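Local coordinates for putative cytoplasmic protein (Enterobacter cloacae, PDB 4HFL) that probably acts as a type VI secretion amidase effector of the Tae4 family, a secreted toxin that cleaves peptide bonds in the peptidoglycan of rival bacteria, at residues 36-39 with 40-44; 65-69 with 70-74; 100-103 with 104-108. All coordinates share one frame; numbering follows the deposited sequence.

Contact 1: residues 36-39 with 40-44; sequences EQVG and KLLGG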
loop_
_atom_site.group_PDB
_atom_site.type_symbol
_atom_site.label_atom_id
_atom_site.label_comp_id
_atom_site.label_asym_id
_atom_site.label_seq_id
_atom_site.Cartn_x
_atom_site.Cartn_y
_atom_site.Cartn_z
ATOM N N GLU A 36 5.308 7.563 -12.615
ATOM C CA GLU A 36 6.279 7.461 -13.698
ATOM C C GLU A 36 7.710 7.477 -13.153
ATOM O O GLU A 36 8.578 6.770 -13.660
ATOM C CB GLU A 36 6.039 8.523 -14.788
ATOM C CG GLU A 36 5.422 9.847 -14.315
ATOM C CD GLU A 36 3.891 9.822 -14.214
ATOM O OE1 GLU A 36 3.207 9.382 -15.169
ATOM O OE2 GLU A 36 3.368 10.263 -13.170
ATOM N N GLN A 37 7.935 8.252 -12.094
ATOM C CA GLN A 37 9.218 8.248 -11.387
ATOM C C GLN A 37 9.470 6.916 -10.651
ATOM O O GLN A 37 10.621 6.442 -10.554
ATOM C CB GLN A 37 9.286 9.430 -10.412
ATOM C CG GLN A 37 9.533 10.789 -11.065
ATOM C CD GLN A 37 10.937 10.924 -11.617
ATOM O OE1 GLN A 37 11.241 10.428 -12.703
ATOM N NE2 GLN A 37 11.804 11.599 -10.872
ATOM N N VAL A 38 8.386 6.320 -10.148
ATOM C CA VAL A 38 8.428 5.000 -9.512
ATOM C C VAL A 38 8.870 3.932 -10.517
ATOM O O VAL A 38 9.666 3.052 -10.185
ATOM C CB VAL A 38 7.053 4.621 -8.890
ATOM C CG1 VAL A 38 7.007 3.162 -8.495
ATOM C CG2 VAL A 38 6.741 5.503 -7.678
ATOM N N GLY A 39 8.358 4.009 -11.743
ATOM C CA GLY A 39 8.787 3.089 -12.785
ATOM C C GLY A 39 10.224 3.355 -13.187
ATOM O O GLY A 39 11.056 2.443 -13.262
ATOM N N LYS A 40 10.509 4.629 -13.428
ATOM C CA LYS A 40 11.845 5.090 -13.756
ATOM C C LYS A 40 12.878 4.693 -12.702
ATOM O O LYS A 40 14.077 4.697 -12.978
ATOM C CB LYS A 40 11.829 6.606 -13.956
ATOM C CG LYS A 40 11.633 7.047 -15.416
ATOM C CD LYS A 40 10.430 6.415 -16.098
ATOM C CE LYS A 40 10.480 6.631 -17.597
ATOM N NZ LYS A 40 11.352 5.628 -18.271
ATOM N N LEU A 41 12.409 4.346 -11.502
ATOM C CA LEU A 41 13.294 3.872 -10.434
ATOM C C LEU A 41 13.382 2.344 -10.349
ATOM O O LEU A 41 14.473 1.778 -10.315
ATOM C CB LEU A 41 12.841 4.417 -9.080
ATOM C CG LEU A 41 13.596 3.785 -7.916
ATOM C CD1 LEU A 41 14.812 4.609 -7.586
ATOM C CD2 LEU A 41 12.720 3.615 -6.693
ATOM N N LEU A 42 12.227 1.689 -10.304
ATOM C CA LEU A 42 12.165 0.244 -10.098
ATOM C C LEU A 42 12.568 -0.543 -11.335
ATOM O O LEU A 42 12.789 -1.753 -11.256
ATOM C CB LEU A 42 10.764 -0.165 -9.655
ATOM C CG LEU A 42 10.401 0.302 -8.247
ATOM C CD1 LEU A 42 8.905 0.117 -7.926
ATOM C CD2 LEU A 42 11.264 -0.429 -7.230
ATOM N N GLY A 43 12.662 0.154 -12.469
ATOM C CA GLY A 43 13.088 -0.437 -13.728
ATOM C C GLY A 43 12.220 -1.584 -14.224
ATOM O O GLY A 43 11.129 -1.819 -13.698
ATOM N N GLY A 44 12.706 -2.287 -15.249
ATOM C CA GLY A 44 12.092 -3.519 -15.725
ATOM C C GLY A 44 10.671 -3.435 -16.261
ATOM O O GLY A 44 10.272 -2.432 -16.870
#
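Val38 and Leu42 meet one turn apart in a local, within-helix contact that runs to the C-terminal end of helix 35-42, at the edge of the mainly helical part of what is probably a papain-like (clan CA) amidase fold. The helix ends at Gly43, whose positive phi (60°) takes the chain out of helical geometry, while its N still bonds to Gly39 O at 2.9 Å. Further up, Lys40 N binds Glu36 O at 2.9 Å and Leu42 N binds Val38 O at the same length, both bonds nearly straight, whereas the 3.3 Å approach of Leu41 N to Val38 O is weak. On the buried face Val38 and Leu42 lie side by side, pointing the same way. Val38 holds CG1 opposite its backbone N (chi1 168°), and this methyl meets Leu42 CD1 at 3.6 Å. Beyond the helix, Leu42 packs on Ile61 and Tyr65 of helix 59-69, and Val38 on Val33. The solvent-facing side is less apolar. Lys40 bends at its second torsion (chi2 52°) and draws its aliphatic chain over Glu36 O, one turn back, while its NZ reaches on to a salt bridge with Asp51 and a hydrogen bond with Gln47. Gln47 also donates through NE2 to Gly39 O, tying this helix end to helix 44-52. The side chains of Gln37 and Lys40 cross at about a right angle, with Gln37 OE1 4.1 Å from Lys40 CB. Lys40 CD lies 3.1 Å from Glu36 O.

Contact 2: residues 65-69 with 70-74; sequences YVLNY and CGIPV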
loop_
_atom_site.group_PDB
_atom_site.type_symbol
_atom_site.label_atom_id
_atom_site.label_comp_id
_atom_site.label_asym_id
_atom_site.label_seq_id
_atom_site.Cartn_x
_atom_site.Cartn_y
_atom_site.Cartn_z
ATOM N N TYR A 65 7.022 -2.886 -3.052
ATOM C CA TYR A 65 8.453 -2.643 -2.794
ATOM C C TYR A 65 8.731 -2.677 -1.281
ATOM O O TYR A 65 9.687 -3.332 -0.811
ATOM C CB TYR A 65 8.902 -1.310 -3.419
ATOM C CG TYR A 65 10.297 -0.861 -3.013
ATOM C CD1 TYR A 65 11.416 -1.300 -3.706
ATOM C CD2 TYR A 65 10.492 0.011 -1.945
ATOM C CE1 TYR A 65 12.688 -0.899 -3.344
ATOM C CE2 TYR A 65 11.774 0.414 -1.567
ATOM C CZ TYR A 65 12.865 -0.042 -2.273
ATOM O OH TYR A 65 14.147 0.354 -1.917
ATOM N N VAL A 66 7.882 -1.983 -0.516
ATOM C CA VAL A 66 8.027 -1.972 0.946
ATOM C C VAL A 66 8.001 -3.383 1.518
ATOM O O VAL A 66 8.894 -3.767 2.283
ATOM C CB VAL A 66 6.922 -1.107 1.623
ATOM C CG1 VAL A 66 6.886 -1.341 3.132
ATOM C CG2 VAL A 66 7.152 0.370 1.312
ATOM N N LEU A 67 6.976 -4.151 1.161
ATOM C CA LEU A 67 6.853 -5.515 1.679
ATOM C C LEU A 67 8.030 -6.386 1.249
ATOM O O LEU A 67 8.561 -7.133 2.056
ATOM C CB LEU A 67 5.547 -6.153 1.233
ATOM C CG LEU A 67 4.278 -5.521 1.817
ATOM C CD1 LEU A 67 3.049 -6.137 1.196
ATOM C CD2 LEU A 67 4.253 -5.715 3.309
ATOM N N ASN A 68 8.450 -6.273 -0.010
ATOM C CA ASN A 68 9.546 -7.092 -0.534
ATOM C C ASN A 68 10.821 -6.841 0.215
ATOM O O ASN A 68 11.577 -7.775 0.505
ATOM C CB ASN A 68 9.792 -6.800 -2.031
ATOM C CG ASN A 68 8.881 -7.607 -2.949
ATOM O OD1 ASN A 68 8.558 -8.769 -2.664
ATOM N ND2 ASN A 68 8.461 -6.990 -4.060
ATOM N N TYR A 69 11.089 -5.574 0.516
ATOM C CA TYR A 69 12.376 -5.272 1.139
ATOM C C TYR A 69 12.349 -5.275 2.666
ATOM O O TYR A 69 13.382 -5.108 3.317
ATOM C CB TYR A 69 12.984 -4.006 0.531
ATOM C CG TYR A 69 13.547 -4.291 -0.844
ATOM C CD1 TYR A 69 14.879 -4.629 -1.012
ATOM C CD2 TYR A 69 12.734 -4.264 -1.968
ATOM C CE1 TYR A 69 15.398 -4.910 -2.277
ATOM C CE2 TYR A 69 13.239 -4.537 -3.230
ATOM C CZ TYR A 69 14.569 -4.861 -3.377
ATOM O OH TYR A 69 15.056 -5.138 -4.638
ATOM N N CYS A 70 11.163 -5.511 3.231
ATOM C CA CYS A 70 11.020 -5.686 4.675
ATOM C C CYS A 70 10.848 -7.166 5.031
ATOM O O CYS A 70 10.581 -7.512 6.180
ATOM C CB CYS A 70 9.838 -4.864 5.206
ATOM S SG CYS A 70 10.208 -3.102 5.287
ATOM N N GLY A 71 11.006 -8.040 4.042
ATOM C CA GLY A 71 11.042 -9.471 4.306
ATOM C C GLY A 71 9.700 -10.171 4.207
ATOM O O GLY A 71 9.531 -11.246 4.793
ATOM N N ILE A 72 8.749 -9.557 3.492
ATOM C CA ILE A 72 7.517 -10.222 3.097
ATOM C C ILE A 72 7.508 -10.264 1.568
ATOM O O ILE A 72 7.075 -9.312 0.902
ATOM C CB ILE A 72 6.254 -9.488 3.634
ATOM C CG1 ILE A 72 6.179 -9.578 5.169
ATOM C CG2 ILE A 72 4.971 -10.051 3.002
ATOM C CD1 ILE A 72 5.065 -8.740 5.795
ATOM N N PRO A 73 7.990 -11.374 0.999
ATOM C CA PRO A 73 8.123 -11.434 -0.460
ATOM C C PRO A 73 6.758 -11.559 -1.123
ATOM O O PRO A 73 5.981 -12.434 -0.732
ATOM C CB PRO A 73 8.987 -12.694 -0.686
ATOM C CG PRO A 73 8.746 -13.555 0.522
ATOM C CD PRO A 73 8.443 -12.611 1.670
ATOM N N VAL A 74 6.454 -10.685 -2.084
ATOM C CA VAL A 74 5.181 -10.783 -2.812
ATOM C C VAL A 74 5.154 -12.119 -3.562
ATOM O O VAL A 74 6.069 -12.409 -4.343
ATOM C CB VAL A 74 4.983 -9.591 -3.779
ATOM C CG1 VAL A 74 3.782 -9.809 -4.700
ATOM C CG2 VAL A 74 4.832 -8.280 -2.994
HETATM O O HOH W 1 8.390 -11.101 -4.737
#
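Leu67 O takes two backbone donors from opposite faces of its carbonyl plane, Ile72 N at 2.8 Å and Cys70 N at 3.3 Å, as the chain turns out of helix 59-69. The Ile72 bond is the better directed; Cys70 N stands well above the plane, and its second approach, to Val66 O, is weak. Gly71 permits the turn through its positive phi of 92°. Beside the bond, the side chains of Leu67 and Ile72 slant across one another, and Leu67 CD2 touches Ile72 CD1 at 4.0 Å. The bond from the sixth residue back to the first, the left-handed glycine and this apolar pair are the marks of a Schellman-like C-cap, though the companion bond of the full motif, Gly71 N to Asn68 O, is not made. Both side chains also pack on helix 95-106. One turn round the helix, Cys70 lays its sulfur back along the chain, so that SG sits 3.3 Å from Val66 O and 4.3 Å from Val66 CG1. Asn68 then catches the departing chain: its OD1 accepts the N-H of Val74 at 2.9 Å in an almost linear bond of 170°. Its CG lies beside the backbone N (chi1 -85°), which brings the amide round toward the loop, with Val74 CG2 flanking it. A water donates both to Asn68 OD1 and to Val74 O, the latter at 2.7 Å. The other end of the amide is held too, ND2 donating to Arg90 O, so bonds at both ends limit the group's rotation. Tyr69 bonds through OH to Asp87.

Contact 3: residues 100-103 with 104-108; sequences AFLP and TVLGK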
loop_
_atom_site.group_PDB
_atom_site.type_symbol
_atom_site.label_atom_id
_atom_site.label_comp_id
_atom_site.label_asym_id
_atom_site.label_seq_id
_atom_site.Cartn_x
_atom_site.Cartn_y
_atom_site.Cartn_z
ATOM N N ALA A 100 -6.300 -7.126 -0.401
ATOM C CA ALA A 100 -6.597 -8.523 -0.051
ATOM C C ALA A 100 -5.382 -9.252 0.529
ATOM O O ALA A 100 -5.503 -10.075 1.435
ATOM C CB ALA A 100 -7.136 -9.262 -1.263
ATOM N N PHE A 101 -4.200 -8.930 0.013
ATOM C CA PHE A 101 -2.979 -9.607 0.405
ATOM C C PHE A 101 -2.597 -9.337 1.852
ATOM O O PHE A 101 -2.173 -10.249 2.563
ATOM C CB PHE A 101 -1.839 -9.177 -0.506
ATOM C CG PHE A 101 -0.515 -9.803 -0.164
ATOM C CD1 PHE A 101 -0.389 -11.184 -0.062
ATOM C CD2 PHE A 101 0.609 -9.012 0.031
ATOM C CE1 PHE A 101 0.843 -11.768 0.245
ATOM C CE2 PHE A 101 1.851 -9.588 0.334
ATOM C CZ PHE A 101 1.965 -10.962 0.441
ATOM N N LEU A 102 -2.727 -8.085 2.281
ATOM C CA LEU A 102 -2.231 -7.702 3.605
ATOM C C LEU A 102 -2.690 -8.570 4.804
ATOM O O LEU A 102 -1.854 -8.991 5.611
ATOM C CB LEU A 102 -2.471 -6.204 3.846
ATOM C CG LEU A 102 -1.475 -5.379 3.029
ATOM C CD1 LEU A 102 -1.894 -3.918 2.936
ATOM C CD2 LEU A 102 -0.084 -5.504 3.661
ATOM N N PRO A 103 -4.004 -8.843 4.937
ATOM C CA PRO A 103 -4.362 -9.661 6.106
ATOM C C PRO A 103 -3.817 -11.102 6.049
ATOM O O PRO A 103 -3.615 -11.727 7.094
ATOM C CB PRO A 103 -5.899 -9.656 6.086
ATOM C CG PRO A 103 -6.272 -9.322 4.678
ATOM C CD PRO A 103 -5.196 -8.376 4.205
ATOM N N THR A 104 -3.548 -11.616 4.853
ATOM C CA THR A 104 -3.063 -12.994 4.738
ATOM C C THR A 104 -1.654 -13.141 5.273
ATOM O O THR A 104 -1.215 -14.255 5.548
ATOM C CB THR A 104 -3.088 -13.497 3.286
ATOM O OG1 THR A 104 -2.024 -12.883 2.548
ATOM C CG2 THR A 104 -4.431 -13.161 2.628
ATOM N N VAL A 105 -0.937 -12.023 5.403
ATOM C CA VAL A 105 0.434 -12.063 5.927
ATOM C C VAL A 105 0.604 -11.371 7.289
ATOM O O VAL A 105 1.469 -11.751 8.080
ATOM C CB VAL A 105 1.474 -11.553 4.885
ATOM C CG1 VAL A 105 1.601 -12.557 3.749
ATOM C CG2 VAL A 105 1.086 -10.173 4.329
ATOM N N LEU A 106 -0.250 -10.392 7.580
ATOM C CA LEU A 106 -0.169 -9.673 8.853
ATOM C C LEU A 106 -1.163 -10.173 9.904
ATOM O O LEU A 106 -1.026 -9.846 11.093
ATOM C CB LEU A 106 -0.394 -8.176 8.631
ATOM C CG LEU A 106 0.516 -7.532 7.606
ATOM C CD1 LEU A 106 0.173 -6.048 7.432
ATOM C CD2 LEU A 106 1.981 -7.707 8.052
ATOM N N GLY A 107 -2.155 -10.955 9.477
ATOM C CA GLY A 107 -3.230 -11.364 10.371
ATOM C C GLY A 107 -4.361 -10.349 10.317
ATOM O O GLY A 107 -4.308 -9.381 9.549
ATOM N N LYS A 108 -5.395 -10.554 11.122
ATOM C CA LYS A 108 -6.507 -9.614 11.120
ATOM C C LYS A 108 -6.044 -8.224 11.575
ATOM O O LYS A 108 -5.148 -8.088 12.430
ATOM C CB LYS A 108 -7.663 -10.132 11.983
ATOM C CG LYS A 108 -8.979 -9.364 11.741
ATOM C CD LYS A 108 -10.128 -9.949 12.553
ATOM C CE LYS A 108 -11.418 -9.166 12.321
ATOM N NZ LYS A 108 -11.957 -9.354 10.962
#
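Hydrogen bonds from Thr104 gather on the carbonyl of Phe101: OG1 donates to Phe101 O at 2.6 Å, in the carbonyl plane and on a lone pair, while Thr104 N adds a weak bond. The hydroxyl is placed there by its first torsion (chi1 74°), which turns OG1 back toward the preceding turn of the helix. Leu102 O is shared as well, taking Leu106 N at 2.9 Å close to its C=O axis and Val105 N at 3.2 Å from above the plane. Pro103, lacking an N-H, leaves helix 95-106 kinked here, and Gly107, with phi 90°, ends it while Gly107 N binds Pro103 O at 2.9 Å. In what is probably a papain-like fold the helix packs between helix 59-69 and the four-stranded antiparallel sheet. The Phe101 ring is met by Val105, whose CG2 makes a CH-pi contact over one face, 4.2 Å from the ring centroid; Val105 CG1 touches Phe101 CE1 at 3.7 Å. Tyr80 meets the same ring edge-to-face. In the apolar packing Leu102 and Leu106 lie side by side, Leu102 CD2 touching Leu106 CD1 at 3.8 Å, and both press on Trp173 of strand 166-174.

In the fold
All three contacts lie at helix C-terminal ends, each closed by a glycine with positive phi, and they follow in series along the chain on helices 35-42, 59-69 and 95-106. Helix 59-69 is the middle member: the centre of contact 2 is about 17 Å from that of contact 1 and about 13 Å from that of contact 3, and it touches both. Tyr65 CD1 meets Leu42 CD2 at 3.6 Å, and Leu67 CD1 meets Phe101 CE2 at 3.8 Å. Contacts 1 and 3, with centres about 26 Å apart, lie on opposite sides of the chain's centre. The series thus runs from the outlying helices through the helical layer to the four-stranded antiparallel sheet.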